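Local coordinates for putative transcriptional regulator protein (Vibrio parahaemolyticus, PDB 3ER6), which is of unknown function but probably acts as a DNA-binding transcription regulator of the AraC type, of which this chain is the DJ-1/PfpI-like domain, at residues D73-P86 with K107-V121. The protein carries 1 engineered substitution. Numbering follows the deposited sequence.
Sequences DFTNILIIGSIGDP and KGSKIVAIDTGIFVV
Strands 77-80 and 110-114 are parallel neighbours in the central sheet of the DJ-1/PfpI-like domain, and the turn after the second strand locks onto the loop after the first. Five backbone bonds zip the strands together, from Lys-110 N to Asn-76 O through to Ile-114 N to Ile-80 O (3.1 Å). On one face Ile-77 CG2 meets Val-112 CG2 at 3.7 Å, beneath helix 173-184; Ile-79 CG2 reaches Ile-114 CD1, beside helix 22-37. On the other face Ile-80 CD1 touches both Ile-111 CG2 and Val-121 CG1, which lie toward the same side of it, while its CG2, anti to the backbone N, turns to Val-120 on helix 117-124.

Beyond the strands, Thr-116 OG1 sits between the backbone N and the carbonyl carbon (chi1 58°). From there it accepts from Ile-83 N (2.8 Å) and donates to Gly-84 O (3.0 Å), in the carbonyl plane on a lone pair. Ser-82 OG in turn donates to Asp-115 OD2 at 2.9 Å, arriving 60° out of the carboxylate plane, and accepts from Gly-84 N in an ST turn; Asp-115 OD1 is held by His-135. Pro-86 sets CG over the centre of one face of the Phe-119 ring, 3.5 Å from the centroid, with CB over the CD2 side, a CH-pi contact. At the far end the extended Lys-107 chain brings NZ to Asp-73 O. Asp-115, at positive phi (60°) in the type II' turn from strand 110-114 into the following helix, makes the sharp strand-to-helix bend that resembles the nucleophile elbow of the DJ-1/PfpI and class I glutamine amidotransferase folds.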
ATOM      1  N   ASP A  73      -6.240  17.262 -18.857  1.00 39.28           N
ATOM      2  CA  ASP A  73      -7.123  16.950 -19.994  1.00 40.07           C
ATOM      3  C   ASP A  73      -6.784  15.644 -20.622  1.00 39.25           C
ATOM      4  O   ASP A  73      -7.633  15.047 -21.288  1.00 39.01           O
ATOM      5  CB  ASP A  73      -6.965  17.983 -21.111  1.00 41.83           C
ATOM      6  CG  ASP A  73      -7.663  19.254 -20.811  1.00 46.10           C
ATOM      7  OD1 ASP A  73      -8.621  19.231 -19.967  1.00 49.48           O
ATOM      8  OD2 ASP A  73      -7.247  20.277 -21.431  1.00 53.71           O
ATOM      9  N   PHE A  74      -5.532  15.220 -20.433  1.00 38.56           N
ATOM     10  CA  PHE A  74      -4.979  13.984 -21.022  1.00 39.39           C
ATOM     11  C   PHE A  74      -4.209  13.207 -19.953  1.00 37.55           C
ATOM     12  O   PHE A  74      -3.626  13.810 -19.074  1.00 37.71           O
ATOM     13  CB  PHE A  74      -4.016  14.342 -22.194  1.00 40.67           C
ATOM     14  CG  PHE A  74      -2.965  13.273 -22.499  1.00 44.34           C
ATOM     15  CD1 PHE A  74      -3.176  12.324 -23.503  1.00 46.17           C
ATOM     16  CD2 PHE A  74      -1.777  13.216 -21.766  1.00 46.86           C
ATOM     17  CE1 PHE A  74      -2.234  11.324 -23.767  1.00 46.71           C
ATOM     18  CE2 PHE A  74      -0.826  12.252 -22.029  1.00 49.28           C
ATOM     19  CZ  PHE A  74      -1.049  11.297 -23.044  1.00 47.33           C
ATOM     20  N   THR A  75      -4.205  11.884 -20.036  1.00 35.36           N
ATOM     21  CA  THR A  75      -3.240  11.063 -19.263  1.00 33.33           C
ATOM     22  C   THR A  75      -3.159   9.693 -19.945  1.00 32.35           C
ATOM     23  O   THR A  75      -4.119   9.259 -20.562  1.00 32.58           O
ATOM     24  CB  THR A  75      -3.689  10.876 -17.756  1.00 32.90           C
ATOM     25  OG1 THR A  75      -2.651  10.222 -16.995  1.00 29.89           O
ATOM     26  CG2 THR A  75      -5.040  10.053 -17.631  1.00 32.42           C
ATOM     27  N   ASN A  76      -2.029   9.009 -19.815  1.00 31.40           N
ATOM     28  CA  ASN A  76      -1.868   7.688 -20.394  1.00 30.67           C
ATOM     29  C   ASN A  76      -2.637   6.702 -19.537  1.00 30.61           C
ATOM     30  O   ASN A  76      -3.321   5.814 -20.065  1.00 30.14           O
ATOM     31  CB  ASN A  76      -0.389   7.301 -20.454  1.00 28.59           C
ATOM     32  CG  ASN A  76       0.423   8.258 -21.316  1.00 32.45           C
ATOM     33  OD1 ASN A  76       1.069   9.186 -20.818  1.00 33.44           O
ATOM     34  ND2 ASN A  76       0.390   8.027 -22.626  1.00 33.56           N
ATOM     35  N   ILE A  77      -2.452   6.837 -18.208  1.00 30.55           N
ATOM     36  CA  ILE A  77      -3.129   5.950 -17.231  1.00 29.00           C
ATOM     37  C   ILE A  77      -3.872   6.796 -16.191  1.00 29.09           C
ATOM     38  O   ILE A  77      -3.341   7.815 -15.726  1.00 28.36           O
ATOM     39  CB  ILE A  77      -2.132   5.072 -16.477  1.00 28.63           C
ATOM     40  CG1 ILE A  77      -1.320   4.193 -17.463  1.00 29.15           C
ATOM     41  CG2 ILE A  77      -2.857   4.204 -15.459  1.00 28.74           C
ATOM     42  CD1 ILE A  77       0.062   3.725 -16.805  1.00 32.33           C
ATOM     43  N   LEU A  78      -5.106   6.378 -15.860  1.00 29.29           N
ATOM     44  CA  LEU A  78      -5.823   6.928 -14.710  1.00 29.43           C
ATOM     45  C   LEU A  78      -6.031   5.786 -13.728  1.00 29.11           C
ATOM     46  O   LEU A  78      -6.585   4.760 -14.117  1.00 30.32           O
ATOM     47  CB  LEU A  78      -7.169   7.577 -15.111  1.00 28.54           C
ATOM     48  CG  LEU A  78      -8.122   7.970 -13.945  1.00 30.57           C
ATOM     49  CD1 LEU A  78      -7.637   9.208 -13.136  1.00 25.65           C
ATOM     50  CD2 LEU A  78      -9.603   8.207 -14.378  1.00 30.41           C
ATOM     51  N   ILE A  79      -5.609   5.946 -12.468  1.00 27.38           N
ATOM     52  CA  ILE A  79      -5.960   4.968 -11.432  1.00 28.06           C
ATOM     53  C   ILE A  79      -7.086   5.533 -10.570  1.00 27.94           C
ATOM     54  O   ILE A  79      -7.035   6.682 -10.120  1.00 28.18           O
ATOM     55  CB  ILE A  79      -4.741   4.625 -10.536  1.00 27.02           C
ATOM     56  CG1 ILE A  79      -3.582   4.237 -11.429  1.00 28.94           C
ATOM     57  CG2 ILE A  79      -5.094   3.498  -9.483  1.00 26.98           C
ATOM     58  CD1 ILE A  79      -2.322   3.986 -10.682  1.00 29.01           C
ATOM     59  N   ILE A  80      -8.121   4.733 -10.381  1.00 26.30           N
ATOM     60  CA  ILE A  80      -9.187   5.123  -9.509  1.00 26.39           C
ATOM     61  C   ILE A  80      -9.080   4.236  -8.297  1.00 26.43           C
ATOM     62  O   ILE A  80      -9.293   2.992  -8.363  1.00 25.91           O
ATOM     63  CB  ILE A  80     -10.555   4.930 -10.173  1.00 25.78           C
ATOM     64  CG1 ILE A  80     -10.644   5.758 -11.489  1.00 28.66           C
ATOM     65  CG2 ILE A  80     -11.686   5.187  -9.189  1.00 23.64           C
ATOM     66  CD1 ILE A  80     -11.904   5.333 -12.300  1.00 32.94           C
ATOM     67  N   GLY A  81      -8.713   4.850  -7.170  1.00 26.69           N
ATOM     68  CA  GLY A  81      -8.589   4.054  -5.918  1.00 25.32           C
ATOM     69  C   GLY A  81      -9.903   3.713  -5.206  1.00 27.50           C
ATOM     70  O   GLY A  81     -11.006   4.001  -5.688  1.00 26.44           O
ATOM     71  N   SER A  82      -9.767   3.130  -4.003  1.00 26.25           N
ATOM     72  CA  SER A  82     -10.872   2.778  -3.126  1.00 28.45           C
ATOM     73  C   SER A  82     -11.819   3.927  -2.819  1.00 29.31           C
ATOM     74  O   SER A  82     -11.415   5.092  -2.624  1.00 28.66           O
ATOM     75  CB  SER A  82     -10.324   2.223  -1.795  1.00 27.67           C
ATOM     76  OG  SER A  82     -11.392   1.700  -1.042  1.00 31.03           O
ATOM     77  N   ILE A  83     -13.107   3.594  -2.764  1.00 29.60           N
ATOM     78  CA  ILE A  83     -14.073   4.558  -2.277  1.00 29.69           C
ATOM     79  C   ILE A  83     -14.575   4.180  -0.904  1.00 30.39           C
ATOM     80  O   ILE A  83     -15.537   4.776  -0.405  1.00 32.03           O
ATOM     81  CB  ILE A  83     -15.259   4.823  -3.308  1.00 30.69           C
ATOM     82  CG1 ILE A  83     -16.067   3.533  -3.632  1.00 29.08           C
ATOM     83  CG2 ILE A  83     -14.732   5.462  -4.605  1.00 29.18           C
ATOM     84  CD1 ILE A  83     -17.449   3.857  -4.409  1.00 27.61           C
ATOM     85  N   GLY A  84     -13.929   3.189  -0.294  1.00 30.54           N
ATOM     86  CA  GLY A  84     -14.421   2.615   0.982  1.00 33.00           C
ATOM     87  C   GLY A  84     -15.771   1.915   0.768  1.00 33.58           C
ATOM     88  O   GLY A  84     -15.956   1.229  -0.214  1.00 33.36           O
ATOM     89  N   ASP A  85     -16.716   2.137   1.658  1.00 33.61           N
ATOM     90  CA  ASP A  85     -18.007   1.509   1.534  1.00 35.36           C
ATOM     91  C   ASP A  85     -18.839   2.260   0.525  1.00 33.39           C
ATOM     92  O   ASP A  85     -19.245   3.414   0.760  1.00 33.70           O
ATOM     93  CB  ASP A  85     -18.718   1.497   2.884  1.00 35.87           C
ATOM     94  CG  ASP A  85     -20.103   0.831   2.825  1.00 37.99           C
ATOM     95  OD1 ASP A  85     -20.632   0.414   1.758  1.00 36.78           O
ATOM     96  OD2 ASP A  85     -20.685   0.744   3.915  1.00 44.78           O
ATOM     97  N   PRO A  86     -19.124   1.597  -0.599  1.00 33.78           N
ATOM     98  CA  PRO A  86     -19.826   2.282  -1.706  1.00 34.69           C
ATOM     99  C   PRO A  86     -21.194   2.793  -1.275  1.00 37.19           C
ATOM    100  O   PRO A  86     -21.704   3.773  -1.832  1.00 36.67           O
ATOM    101  CB  PRO A  86     -19.919   1.220  -2.799  1.00 33.50           C
ATOM    102  CG  PRO A  86     -18.753   0.242  -2.474  1.00 34.33           C
ATOM    103  CD  PRO A  86     -18.683   0.235  -0.939  1.00 32.04           C
ATOM    104  N   LYS A 107     -11.477   9.144 -24.575  1.00 38.23           N
ATOM    105  CA  LYS A 107     -10.269   9.583 -25.296  1.00 39.45           C
ATOM    106  C   LYS A 107      -9.136   8.544 -25.369  1.00 39.26           C
ATOM    107  O   LYS A 107      -8.105   8.823 -25.967  1.00 39.89           O
ATOM    108  CB  LYS A 107      -9.679  10.855 -24.682  1.00 40.50           C
ATOM    109  CG  LYS A 107     -10.544  12.121 -24.730  1.00 43.40           C
ATOM    110  CD  LYS A 107      -9.874  13.145 -23.761  1.00 48.33           C
ATOM    111  CE  LYS A 107     -10.644  14.492 -23.564  1.00 52.93           C
ATOM    112  NZ  LYS A 107     -10.024  15.237 -22.356  1.00 57.33           N
ATOM    113  N   GLY A 108      -9.293   7.379 -24.736  1.00 37.28           N
ATOM    114  CA  GLY A 108      -8.284   6.330 -24.853  1.00 37.33           C
ATOM    115  C   GLY A 108      -7.309   6.147 -23.690  1.00 35.72           C
ATOM    116  O   GLY A 108      -6.379   5.335 -23.782  1.00 34.46           O
ATOM    117  N   SER A 109      -7.512   6.880 -22.596  1.00 34.48           N
ATOM    118  CA  SER A 109      -6.708   6.656 -21.371  1.00 32.75           C
ATOM    119  C   SER A 109      -6.860   5.210 -20.923  1.00 32.92           C
ATOM    120  O   SER A 109      -7.955   4.652 -21.024  1.00 31.09           O
ATOM    121  CB  SER A 109      -7.222   7.590 -20.224  1.00 33.15           C
ATOM    122  OG  SER A 109      -6.854   8.939 -20.523  1.00 34.05           O
ATOM    123  N   LYS A 110      -5.800   4.567 -20.427  1.00 32.30           N
ATOM    124  CA  LYS A 110      -6.037   3.323 -19.688  1.00 33.53           C
ATOM    125  C   LYS A 110      -6.691   3.662 -18.349  1.00 33.00           C
ATOM    126  O   LYS A 110      -6.272   4.636 -17.705  1.00 32.72           O
ATOM    127  CB  LYS A 110      -4.757   2.514 -19.459  1.00 34.07           C
ATOM    128  CG  LYS A 110      -4.121   2.001 -20.745  1.00 38.21           C
ATOM    129  CD  LYS A 110      -2.783   1.300 -20.403  1.00 41.50           C
ATOM    130  CE  LYS A 110      -2.083   0.837 -21.657  1.00 41.46           C
ATOM    131  NZ  LYS A 110      -3.038   0.044 -22.455  1.00 41.81           N
ATOM    132  N   ILE A 111      -7.737   2.910 -17.952  1.00 31.39           N
ATOM    133  CA  ILE A 111      -8.456   3.154 -16.697  1.00 31.11           C
ATOM    134  C   ILE A 111      -8.220   1.953 -15.782  1.00 31.30           C
ATOM    135  O   ILE A 111      -8.631   0.801 -16.064  1.00 32.46           O
ATOM    136  CB  ILE A 111      -9.987   3.354 -16.888  1.00 31.96           C
ATOM    137  CG1 ILE A 111     -10.333   4.314 -18.047  1.00 29.22           C
ATOM    138  CG2 ILE A 111     -10.708   3.761 -15.570  1.00 30.16           C
ATOM    139  CD1 ILE A 111      -9.788   5.807 -17.854  1.00 32.89           C
ATOM    140  N   VAL A 112      -7.575   2.198 -14.649  1.00 30.19           N
ATOM    141  CA  VAL A 112      -7.204   1.099 -13.751  1.00 29.52           C
ATOM    142  C   VAL A 112      -7.985   1.333 -12.469  1.00 30.65           C
ATOM    143  O   VAL A 112      -7.820   2.382 -11.828  1.00 30.98           O
ATOM    144  CB  VAL A 112      -5.672   1.126 -13.399  1.00 29.37           C
ATOM    145  CG1 VAL A 112      -5.356  -0.057 -12.456  1.00 30.65           C
ATOM    146  CG2 VAL A 112      -4.759   1.093 -14.678  1.00 29.29           C
ATOM    147  N   ALA A 113      -8.854   0.401 -12.100  1.00 29.42           N
ATOM    148  CA  ALA A 113      -9.733   0.585 -10.960  1.00 29.89           C
ATOM    149  C   ALA A 113      -9.376  -0.502  -9.967  1.00 30.25           C
ATOM    150  O   ALA A 113      -9.324  -1.684 -10.348  1.00 29.12           O
ATOM    151  CB  ALA A 113     -11.233   0.450 -11.369  1.00 28.59           C
ATOM    152  N   ILE A 114      -9.110  -0.103  -8.709  1.00 30.42           N
ATOM    153  CA  ILE A 114      -8.641  -1.016  -7.671  1.00 29.38           C
ATOM    154  C   ILE A 114      -9.580  -0.983  -6.482  1.00 29.78           C
ATOM    155  O   ILE A 114     -10.083   0.113  -6.139  1.00 27.00           O
ATOM    156  CB  ILE A 114      -7.120  -0.651  -7.272  1.00 29.06           C
ATOM    157  CG1 ILE A 114      -7.004   0.738  -6.654  1.00 29.78           C
ATOM    158  CG2 ILE A 114      -6.220  -0.657  -8.548  1.00 28.87           C
ATOM    159  CD1 ILE A 114      -5.555   1.068  -6.168  1.00 31.17           C
ATOM    160  N   ASP A 115      -9.855  -2.160  -5.864  1.00 28.59           N
ATOM    161  CA  ASP A 115     -10.673  -2.217  -4.692  1.00 29.10           C
ATOM    162  C   ASP A 115     -12.045  -1.648  -5.116  1.00 28.94           C
ATOM    163  O   ASP A 115     -12.463  -1.851  -6.270  1.00 27.68           O
ATOM    164  CB  ASP A 115     -10.047  -1.415  -3.528  1.00 30.30           C
ATOM    165  CG  ASP A 115     -10.715  -1.715  -2.134  1.00 37.25           C
ATOM    166  OD1 ASP A 115     -11.579  -2.612  -1.985  1.00 42.61           O
ATOM    167  OD2 ASP A 115     -10.349  -1.046  -1.170  1.00 44.06           O
ATOM    168  N   THR A 116     -12.730  -0.953  -4.218  1.00 28.02           N
ATOM    169  CA  THR A 116     -14.082  -0.401  -4.552  1.00 29.29           C
ATOM    170  C   THR A 116     -14.096   0.715  -5.650  1.00 29.10           C
ATOM    171  O   THR A 116     -15.151   1.128  -6.106  1.00 30.91           O
ATOM    172  CB  THR A 116     -14.878   0.027  -3.306  1.00 29.91           C
ATOM    173  OG1 THR A 116     -14.164   1.009  -2.558  1.00 30.30           O
ATOM    174  CG2 THR A 116     -15.143  -1.185  -2.410  1.00 30.32           C
ATOM    175  N   GLY A 117     -12.933   1.195  -6.060  1.00 28.01           N
ATOM    176  CA  GLY A 117     -12.817   1.971  -7.336  1.00 27.22           C
ATOM    177  C   GLY A 117     -13.520   1.223  -8.467  1.00 29.33           C
ATOM    178  O   GLY A 117     -13.995   1.851  -9.459  1.00 28.62           O
ATOM    179  N   ILE A 118     -13.612  -0.100  -8.350  1.00 27.57           N
ATOM    180  CA  ILE A 118     -14.364  -0.877  -9.365  1.00 28.78           C
ATOM    181  C   ILE A 118     -15.864  -0.445  -9.458  1.00 28.29           C
ATOM    182  O   ILE A 118     -16.434  -0.398 -10.563  1.00 28.32           O
ATOM    183  CB  ILE A 118     -14.182  -2.430  -9.216  1.00 28.01           C
ATOM    184  CG1 ILE A 118     -12.720  -2.801  -9.470  1.00 30.27           C
ATOM    185  CG2 ILE A 118     -15.154  -3.205 -10.218  1.00 27.78           C
ATOM    186  CD1 ILE A 118     -12.299  -4.108  -8.879  1.00 30.10           C
ATOM    187  N   PHE A 119     -16.457  -0.066  -8.329  1.00 27.61           N
ATOM    188  CA  PHE A 119     -17.841   0.386  -8.298  1.00 27.59           C
ATOM    189  C   PHE A 119     -17.958   1.684  -9.129  1.00 27.81           C
ATOM    190  O   PHE A 119     -19.012   1.936  -9.744  1.00 28.26           O
ATOM    191  CB  PHE A 119     -18.322   0.666  -6.857  1.00 27.44           C
ATOM    192  CG  PHE A 119     -18.664  -0.572  -6.068  1.00 32.74           C
ATOM    193  CD1 PHE A 119     -17.670  -1.485  -5.690  1.00 32.14           C
ATOM    194  CD2 PHE A 119     -19.996  -0.822  -5.687  1.00 34.74           C
ATOM    195  CE1 PHE A 119     -17.998  -2.619  -4.951  1.00 33.35           C
ATOM    196  CE2 PHE A 119     -20.315  -1.970  -4.968  1.00 32.42           C
ATOM    197  CZ  PHE A 119     -19.315  -2.853  -4.591  1.00 34.15           C
ATOM    198  N   VAL A 120     -16.921   2.530  -9.102  1.00 27.27           N
ATOM    199  CA  VAL A 120     -16.907   3.764  -9.897  1.00 28.46           C
ATOM    200  C   VAL A 120     -16.922   3.470 -11.412  1.00 30.34           C
ATOM    201  O   VAL A 120     -17.744   4.030 -12.187  1.00 31.08           O
ATOM    202  CB  VAL A 120     -15.677   4.662  -9.557  1.00 28.79           C
ATOM    203  CG1 VAL A 120     -15.717   5.957 -10.381  1.00 27.27           C
ATOM    204  CG2 VAL A 120     -15.634   4.982  -8.037  1.00 26.67           C
ATOM    205  N   VAL A 121     -16.041   2.575 -11.855  1.00 31.34           N
ATOM    206  CA  VAL A 121     -16.051   2.247 -13.301  1.00 32.67           C
ATOM    207  C   VAL A 121     -17.389   1.501 -13.682  1.00 32.49           C
ATOM    208  O   VAL A 121     -17.906   1.708 -14.779  1.00 32.12           O
ATOM    209  CB  VAL A 121     -14.797   1.437 -13.763  1.00 33.84           C
ATOM    210  CG1 VAL A 121     -13.540   2.230 -13.497  1.00 34.21           C
ATOM    211  CG2 VAL A 121     -14.742   0.119 -13.066  1.00 37.39           C
TER
HETATM  212  O   HOH W   1      -6.205  10.851 -22.131  1.00 42.24           O
HETATM  213  O   HOH W   2      -3.218   5.507 -22.861  1.00 43.40           O